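Local coordinates for extracellular solute-binding protein, family 7 (Colwellia psychrerythraea, PDB 4PET) that binds pyruvate together with a calcium ion, probably as the periplasmic receptor that delivers substrate to a TRAP transporter, at residues K101-T109 against F318-L329; G78-G86 against L241-A249. All blocks are in the same frame, centred on the assembly; numbering follows the deposited sequence.

How the contacts relate
Contact 1 (101-109 with 318-329) and contact 2 (78-86 with 241-249) are about 20 Å apart, centre to centre, and share no helix or strand. Contact 2 is the more buried: a short helix lies on a strand of the five-stranded sheet, and its chemistry is apolar, aliphatic with one Met-aromatic contact, apart from an amide at the strand end. Contact 1 is partly buried and joins a loop to the junction of two late helices, through a cluster of phenylalanines around an amide-carboxylate-hydroxyl network. The two are bridged by Lys-101, which packs its chain on Phe-80 and forms a salt bridge from NZ to Asp-81 OD2 at 3.1 Å.

Contact 1: residues K101-T109 against F318-L329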
# COMPACT_ATOMS: atom_id res chain seq x y z
N LYS A 101 -11.65 -19.34 19.09
CA LYS A 101 -12.52 -20.22 18.33
C LYS A 101 -11.71 -21.10 17.43
O LYS A 101 -12.09 -22.22 17.15
CB LYS A 101 -13.50 -19.39 17.49
CG LYS A 101 -14.48 -18.59 18.37
CD LYS A 101 -15.48 -17.81 17.54
CE LYS A 101 -16.41 -16.99 18.44
NZ LYS A 101 -17.34 -17.83 19.24
N ASN A 102 -10.56 -20.60 16.99
CA ASN A 102 -9.71 -21.30 16.04
C ASN A 102 -8.42 -20.51 15.95
O ASN A 102 -8.41 -19.38 15.45
CB ASN A 102 -10.39 -21.37 14.67
CG ASN A 102 -9.53 -22.11 13.64
OD1 ASN A 102 -8.31 -22.10 13.73
ND2 ASN A 102 -10.17 -22.76 12.67
N PHE A 103 -7.34 -21.05 16.50
CA PHE A 103 -6.09 -20.29 16.57
C PHE A 103 -5.57 -19.88 15.20
O PHE A 103 -4.80 -18.92 15.09
CB PHE A 103 -4.98 -21.01 17.36
CG PHE A 103 -4.91 -22.48 17.12
CD1 PHE A 103 -4.53 -22.99 15.88
CD2 PHE A 103 -5.20 -23.37 18.15
CE1 PHE A 103 -4.45 -24.36 15.67
CE2 PHE A 103 -5.12 -24.75 17.95
CZ PHE A 103 -4.76 -25.24 16.72
N ASN A 104 -6.01 -20.56 14.14
CA ASN A 104 -5.52 -20.21 12.80
C ASN A 104 -6.04 -18.86 12.30
O ASN A 104 -5.45 -18.26 11.39
CB ASN A 104 -5.77 -21.34 11.80
CG ASN A 104 -4.86 -22.52 12.05
OD1 ASN A 104 -3.69 -22.34 12.39
ND2 ASN A 104 -5.39 -23.74 11.95
N THR A 105 -7.10 -18.36 12.92
CA THR A 105 -7.59 -17.03 12.59
C THR A 105 -6.60 -15.90 12.95
O THR A 105 -6.72 -14.80 12.41
CB THR A 105 -8.94 -16.72 13.27
OG1 THR A 105 -8.81 -16.79 14.70
CG2 THR A 105 -10.00 -17.68 12.76
N MSE A 106 -5.66 -16.15 13.85
CA MSE A 106 -4.69 -15.12 14.26
C MSE A 106 -3.79 -14.60 13.13
O MSE A 106 -3.46 -13.42 13.08
CB MSE A 106 -3.77 -15.65 15.37
CG MSE A 106 -4.45 -15.83 16.72
SE MSE A 106 -3.13 -16.23 18.09
CE MSE A 106 -2.61 -18.03 17.54
N PHE A 107 -3.39 -15.50 12.24
CA PHE A 107 -2.29 -15.23 11.32
C PHE A 107 -2.69 -14.39 10.10
O PHE A 107 -1.82 -13.91 9.40
CB PHE A 107 -1.58 -16.54 10.94
CG PHE A 107 -1.27 -17.40 12.15
CD1 PHE A 107 -0.38 -16.97 13.11
CD2 PHE A 107 -1.94 -18.59 12.35
CE1 PHE A 107 -0.12 -17.71 14.21
CE2 PHE A 107 -1.70 -19.35 13.49
CZ PHE A 107 -0.79 -18.92 14.40
N PHE A 108 -4.00 -14.18 9.88
CA PHE A 108 -4.48 -13.36 8.78
C PHE A 108 -4.60 -11.87 9.13
O PHE A 108 -4.95 -11.07 8.27
CB PHE A 108 -5.79 -13.93 8.23
CG PHE A 108 -5.65 -15.37 7.81
CD1 PHE A 108 -5.05 -15.69 6.59
CD2 PHE A 108 -6.03 -16.40 8.66
CE1 PHE A 108 -4.87 -17.01 6.19
CE2 PHE A 108 -5.86 -17.74 8.27
CZ PHE A 108 -5.28 -18.04 7.04
N THR A 109 -4.32 -11.53 10.38
CA THR A 109 -4.37 -10.16 10.82
C THR A 109 -2.96 -9.57 10.74
O THR A 109 -2.72 -8.66 9.95
CB THR A 109 -4.90 -10.04 12.22
OG1 THR A 109 -6.26 -10.47 12.25
CG2 THR A 109 -4.86 -8.59 12.63
N PHE A 318 3.16 -24.10 17.74
CA PHE A 318 1.87 -24.02 17.05
C PHE A 318 1.93 -24.82 15.74
O PHE A 318 1.01 -25.58 15.44
CB PHE A 318 1.43 -22.56 16.79
CG PHE A 318 0.63 -21.95 17.93
CD1 PHE A 318 1.26 -21.55 19.10
CD2 PHE A 318 -0.74 -21.80 17.84
CE1 PHE A 318 0.53 -21.01 20.16
CE2 PHE A 318 -1.48 -21.26 18.91
CZ PHE A 318 -0.85 -20.88 20.06
N ALA A 319 3.01 -24.66 14.99
CA ALA A 319 3.14 -25.37 13.72
C ALA A 319 3.01 -26.90 13.89
O ALA A 319 2.42 -27.57 13.05
CB ALA A 319 4.45 -25.01 13.06
N ALA A 320 3.53 -27.44 14.98
CA ALA A 320 3.58 -28.90 15.16
C ALA A 320 2.25 -29.51 15.56
O ALA A 320 2.03 -30.70 15.34
CB ALA A 320 4.63 -29.25 16.18
N LYS A 321 1.36 -28.72 16.14
CA LYS A 321 0.13 -29.31 16.65
C LYS A 321 -1.00 -29.32 15.63
O LYS A 321 -2.06 -29.88 15.88
CB LYS A 321 -0.31 -28.64 17.95
CG LYS A 321 -0.40 -27.14 17.92
CD LYS A 321 -0.76 -26.64 19.30
CE LYS A 321 -1.16 -25.18 19.31
NZ LYS A 321 -1.00 -24.62 20.69
N ASP A 322 -0.80 -28.73 14.45
CA ASP A 322 -1.87 -28.70 13.46
C ASP A 322 -1.30 -28.47 12.08
O ASP A 322 -0.56 -27.51 11.86
CB ASP A 322 -2.89 -27.61 13.83
CG ASP A 322 -4.08 -27.60 12.90
OD1 ASP A 322 -4.92 -28.52 12.97
OD2 ASP A 322 -4.21 -26.66 12.10
N PRO A 323 -1.65 -29.34 11.12
CA PRO A 323 -1.05 -29.23 9.79
C PRO A 323 -1.50 -27.98 9.05
O PRO A 323 -0.72 -27.44 8.26
CB PRO A 323 -1.52 -30.49 9.06
CG PRO A 323 -2.04 -31.41 10.15
CD PRO A 323 -2.52 -30.52 11.24
N MSE A 324 -2.71 -27.49 9.30
CA MSE A 324 -3.15 -26.25 8.67
C MSE A 324 -2.35 -25.04 9.20
O MSE A 324 -2.04 -24.10 8.44
CB MSE A 324 -4.65 -26.03 8.90
CG MSE A 324 -5.19 -24.75 8.25
SE MSE A 324 -4.74 -24.61 6.35
CE MSE A 324 -5.75 -26.10 5.68
N THR A 325 -2.03 -25.07 10.49
CA THR A 325 -1.17 -24.06 11.12
C THR A 325 0.24 -24.12 10.54
O THR A 325 0.88 -23.09 10.31
CB THR A 325 -1.06 -24.28 12.62
OG1 THR A 325 -2.37 -24.39 13.19
CG2 THR A 325 -0.27 -23.11 13.30
N ALA A 326 0.74 -25.33 10.32
CA ALA A 326 2.09 -25.45 9.78
C ALA A 326 2.09 -24.86 8.37
O ALA A 326 3.03 -24.13 7.99
CB ALA A 326 2.57 -26.91 9.80
N GLU A 327 1.02 -25.12 7.63
CA GLU A 327 0.94 -24.66 6.26
C GLU A 327 0.87 -23.15 6.22
O GLU A 327 1.56 -22.50 5.42
CB GLU A 327 -0.28 -25.24 5.52
CG GLU A 327 -0.27 -24.85 4.04
CD GLU A 327 -1.49 -25.30 3.22
OE1 GLU A 327 -2.34 -26.07 3.74
OE2 GLU A 327 -1.61 -24.87 2.05
N ILE A 328 0.06 -22.58 7.09
CA ILE A 328 -0.08 -21.13 7.09
C ILE A 328 1.24 -20.46 7.52
O ILE A 328 1.69 -19.53 6.87
CB ILE A 328 -1.20 -20.65 8.00
CG1 ILE A 328 -2.55 -21.16 7.48
CG2 ILE A 328 -1.23 -19.11 7.99
CD1 ILE A 328 -3.66 -21.07 8.49
N LEU A 329 1.83 -20.92 8.61
CA LEU A 329 3.09 -20.33 9.08
C LEU A 329 4.26 -20.53 8.08
O LEU A 329 5.13 -19.67 7.97
CB LEU A 329 3.49 -20.83 10.44
CG LEU A 329 2.49 -20.47 11.54
CD1 LEU A 329 2.96 -21.06 12.83
CD2 LEU A 329 2.30 -18.93 11.67
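The amide of Asn-104 grips a helix start with both its ends: OD1 accepts from Thr-325 OG1 at 2.6 Å, while ND2 donates to Asp-322 OD2 at 3.2 Å. The hydroxyl arrives in the carbonyl plane on a lone pair of OD1. On the other arm the carboxylate oxygen lies in the amide plane but is itself met from above its own plane, with an N-H...O angle of 158°. Two bonds of opposite polarity fix the rotation of the amide, and asparagine, carrying both a donor and an acceptor, suits the place. Asp-322 is the N-cap of helix 323-353: its OD2 also accepts from Thr-325 N, which reaches it from the opposite face of the carboxylate. Loop residue Asn-104 thus binds the capping residue itself, where helix 301-321 gives way to the next helix. On the loop side an Asx turn, in which Asn-102 OD1 accepts from Asn-104 N, holds the backbone that carries this amide.

Phenylalanines pack around the polar centre. With CG tucked between backbone N and carbonyl carbon (chi1 40°), the Phe-103 ring stands with a face to the edge of Phe-318 in a T-shaped pair, centroids 5.7 Å apart and planes at 89°. The same torsion sets its CE1 edge at Thr-325 OG1 and Asp-322 CB, and a flat ring suits residue 103 because face and edge meet such different partners. Leu-329 CD2 lies over one face of Phe-107, 3.8 Å from the ring centroid, a CH-pi contact. Ile-328 divides its branches between neighbours: CG2 packs against Phe-107 CB, and CD1 reaches Phe-108 CZ at 3.7 Å. Beyond the contact, helix 129-137 packs against Phe-108 through Met-133 and Val-136.

Contact 2: residues G78-G86 against L241-A249; sequences GIFDFVKSG and LQFMVNQKA
Helix 79-85 packs on strand 240-246 of the five-stranded mixed sheet, an alpha/beta layer of the solute-binding fold, and Met-244 and Asn-246 rise from the strand to meet it. Nearer the start of the strand, Leu-241 touches the bound pyruvate. The short helix and strand segments run nearly in the same direction, 28° apart, with their axes 7.2 Å from each other at closest approach.

Met-244, present as selenomethionine, reaches up beside the first turn of the helix. Its chain is extended through chi2 and bends at chi3 (-69°), which carries the terminal methyl, Met-244 CE, to Ile-79 CG2 at 3.5 Å. Met-244 SE meets the Phe-80 ring obliquely, 5.3 Å from its centroid, in a Met-aromatic contact. A long, flexible, polarisable side chain suits this position, where it must fit a branched aliphatic group and an aromatic one at once. Val-83 faces the strand further along the helix; Val-83 CG1, anti to its own backbone N, rests on the strand backbone, 3.3 Å from Asn-246 N, with Val-245 C beside it. A short branched side chain is consistent with the close approach of the axes.

At the strand end Asn-246 turns its amide to the last turn of the helix. Asn-246 ND2 donates to Val-83 O at 2.8 Å, nearly in line with the carbonyl, and that oxygen also accepts from Gly-86 N. Asn-246 is the N-cap of helix 247-252, and its OD1 accepts from Ala-249 N at 2.9 Å, in the carbonyl plane on a lone pair: a capping bond. Asparagine suits its site by donating at the C-terminal end of one helix and accepting at the N-terminal start of another, so a single buried amide satisfies backbone groups of both and couples the two helix ends.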
# COMPACT_ATOMS: atom_id res chain seq x y z
N GLY A 78 -18.80 -10.01 19.20
CA GLY A 78 -19.79 -10.99 18.83
C GLY A 78 -19.90 -11.13 17.32
O GLY A 78 -20.78 -11.84 16.81
N ILE A 79 -18.99 -10.47 16.59
CA ILE A 79 -19.15 -10.27 15.16
C ILE A 79 -19.07 -11.61 14.42
O ILE A 79 -19.87 -11.86 13.52
CB ILE A 79 -18.11 -9.29 14.58
CG1 ILE A 79 -18.01 -8.01 15.44
CG2 ILE A 79 -18.40 -9.01 13.12
CD1 ILE A 79 -19.34 -7.32 15.80
N PHE A 80 -18.11 -12.45 14.80
CA PHE A 80 -17.96 -13.76 14.15
C PHE A 80 -19.27 -14.56 14.29
O PHE A 80 -19.81 -15.08 13.30
CB PHE A 80 -16.70 -14.46 14.73
CG PHE A 80 -16.44 -15.86 14.22
CD1 PHE A 80 -17.21 -16.94 14.68
CD2 PHE A 80 -15.37 -16.11 13.38
CE1 PHE A 80 -16.96 -18.22 14.27
CE2 PHE A 80 -15.08 -17.41 12.99
CZ PHE A 80 -15.91 -18.48 13.42
N ASP A 81 -19.84 -14.60 15.49
CA ASP A 81 -21.09 -15.32 15.67
C ASP A 81 -22.27 -14.73 14.89
O ASP A 81 -23.11 -15.48 14.37
CB ASP A 81 -21.40 -15.52 17.16
CG ASP A 81 -20.43 -16.49 17.82
OD1 ASP A 81 -20.05 -17.48 17.15
OD2 ASP A 81 -20.01 -16.26 18.97
N PHE A 82 -22.31 -13.40 14.78
CA PHE A 82 -23.38 -12.69 14.08
C PHE A 82 -23.40 -13.05 12.59
O PHE A 82 -24.46 -13.26 12.00
CB PHE A 82 -23.17 -11.17 14.18
CG PHE A 82 -23.59 -10.54 15.50
CD1 PHE A 82 -24.69 -10.99 16.20
CD2 PHE A 82 -22.90 -9.45 15.99
CE1 PHE A 82 -25.09 -10.38 17.38
CE2 PHE A 82 -23.29 -8.83 17.17
CZ PHE A 82 -24.37 -9.29 17.87
N VAL A 83 -22.22 -13.09 11.98
CA VAL A 83 -22.09 -13.39 10.56
C VAL A 83 -22.23 -14.90 10.25
O VAL A 83 -22.90 -15.27 9.31
CB VAL A 83 -20.79 -12.88 10.01
CG1 VAL A 83 -20.73 -13.19 8.49
CG2 VAL A 83 -20.67 -11.38 10.24
N LYS A 84 -21.65 -15.78 11.07
CA LYS A 84 -21.86 -17.22 10.93
C LYS A 84 -23.35 -17.58 10.92
O LYS A 84 -23.81 -18.37 10.09
CB LYS A 84 -21.19 -17.97 12.07
CG LYS A 84 -21.22 -19.49 11.92
CD LYS A 84 -20.09 -20.17 12.69
CE LYS A 84 -20.16 -19.92 14.20
NZ LYS A 84 -21.15 -20.78 14.95
N SER A 85 -24.09 -17.02 11.85
CA SER A 85 -25.51 -17.36 11.98
C SER A 85 -26.35 -16.70 10.89
O SER A 85 -27.45 -17.14 10.61
CB SER A 85 -26.04 -16.91 13.33
OG SER A 85 -26.17 -15.50 13.35
N GLY A 86 -25.81 -15.65 10.28
CA GLY A 86 -26.54 -14.86 9.31
C GLY A 86 -27.51 -13.85 9.94
O GLY A 86 -28.25 -13.18 9.22
N LEU A 241 -7.35 -5.39 9.05
CA LEU A 241 -8.64 -5.77 9.62
C LEU A 241 -9.36 -6.74 8.67
O LEU A 241 -8.80 -7.20 7.67
CB LEU A 241 -9.50 -4.55 9.93
CG LEU A 241 -8.79 -3.50 10.81
CD1 LEU A 241 -9.64 -2.25 10.98
CD2 LEU A 241 -8.45 -4.07 12.18
N GLN A 242 -10.61 -7.04 9.02
CA GLN A 242 -11.37 -8.05 8.31
C GLN A 242 -12.77 -7.58 8.01
O GLN A 242 -13.44 -7.04 8.91
CB GLN A 242 -11.44 -9.24 9.29
CG GLN A 242 -12.51 -10.15 9.11
CD GLN A 242 -12.44 -11.25 10.14
OE1 GLN A 242 -12.65 -11.05 11.34
NE2 GLN A 242 -12.12 -12.44 9.67
N PHE A 243 -13.24 -7.78 6.78
CA PHE A 243 -14.67 -7.84 6.52
C PHE A 243 -15.01 -9.32 6.51
O PHE A 243 -14.22 -10.16 6.01
CB PHE A 243 -15.08 -7.31 5.13
CG PHE A 243 -15.06 -5.80 4.98
CD1 PHE A 243 -16.10 -5.03 5.45
CD2 PHE A 243 -14.02 -5.17 4.29
CE1 PHE A 243 -16.11 -3.66 5.30
CE2 PHE A 243 -14.02 -3.79 4.14
CZ PHE A 243 -15.07 -3.04 4.67
N MSE A 244 -16.20 -9.63 7.01
CA MSE A 244 -16.76 -10.98 6.93
C MSE A 244 -18.13 -10.92 6.25
O MSE A 244 -18.91 -10.01 6.49
CB MSE A 244 -16.93 -11.62 8.32
CG MSE A 244 -15.61 -12.10 8.90
SE MSE A 244 -15.75 -13.00 10.59
CE MSE A 244 -16.26 -11.42 11.67
N VAL A 245 -18.40 -11.90 5.40
CA VAL A 245 -19.68 -11.97 4.74
C VAL A 245 -20.23 -13.37 4.88
O VAL A 245 -19.53 -14.36 4.66
CB VAL A 245 -19.54 -11.68 3.24
CG1 VAL A 245 -20.92 -11.71 2.57
CG2 VAL A 245 -18.88 -10.36 3.00
N ASN A 246 -21.49 -13.47 5.27
CA ASN A 246 -22.15 -14.75 5.34
C ASN A 246 -22.31 -15.33 3.93
O ASN A 246 -22.90 -14.70 3.07
CB ASN A 246 -23.52 -14.58 6.00
CG ASN A 246 -24.30 -15.86 6.04
OD1 ASN A 246 -25.03 -16.18 5.11
ND2 ASN A 246 -24.13 -16.63 7.14
N GLN A 247 -21.76 -16.53 3.70
CA GLN A 247 -21.72 -17.15 2.36
C GLN A 247 -23.11 -17.28 1.75
O GLN A 247 -23.32 -17.00 0.56
CB GLN A 247 -21.07 -18.54 2.47
CG GLN A 247 -20.94 -19.29 1.16
CD GLN A 247 -19.81 -18.80 0.30
OE1 GLN A 247 -18.64 -18.78 0.74
NE2 GLN A 247 -20.14 -18.40 -0.94
N LYS A 248 -24.08 -17.72 2.57
CA LYS A 248 -25.44 -17.89 2.08
C LYS A 248 -26.05 -16.57 1.66
O LYS A 248 -26.72 -16.50 0.64
CB LYS A 248 -26.31 -18.59 3.12
CG LYS A 248 -25.99 -20.10 3.19
CD LYS A 248 -26.84 -20.82 4.24
CE LYS A 248 -26.67 -22.33 4.13
NZ LYS A 248 -27.38 -22.84 2.92
N ALA A 249 -25.77 -15.50 2.40
CA ALA A 249 -26.26 -14.19 2.01
C ALA A 249 -25.58 -13.77 0.71
O ALA A 249 -26.24 -13.32 -0.20
CB ALA A 249 -26.01 -13.14 3.11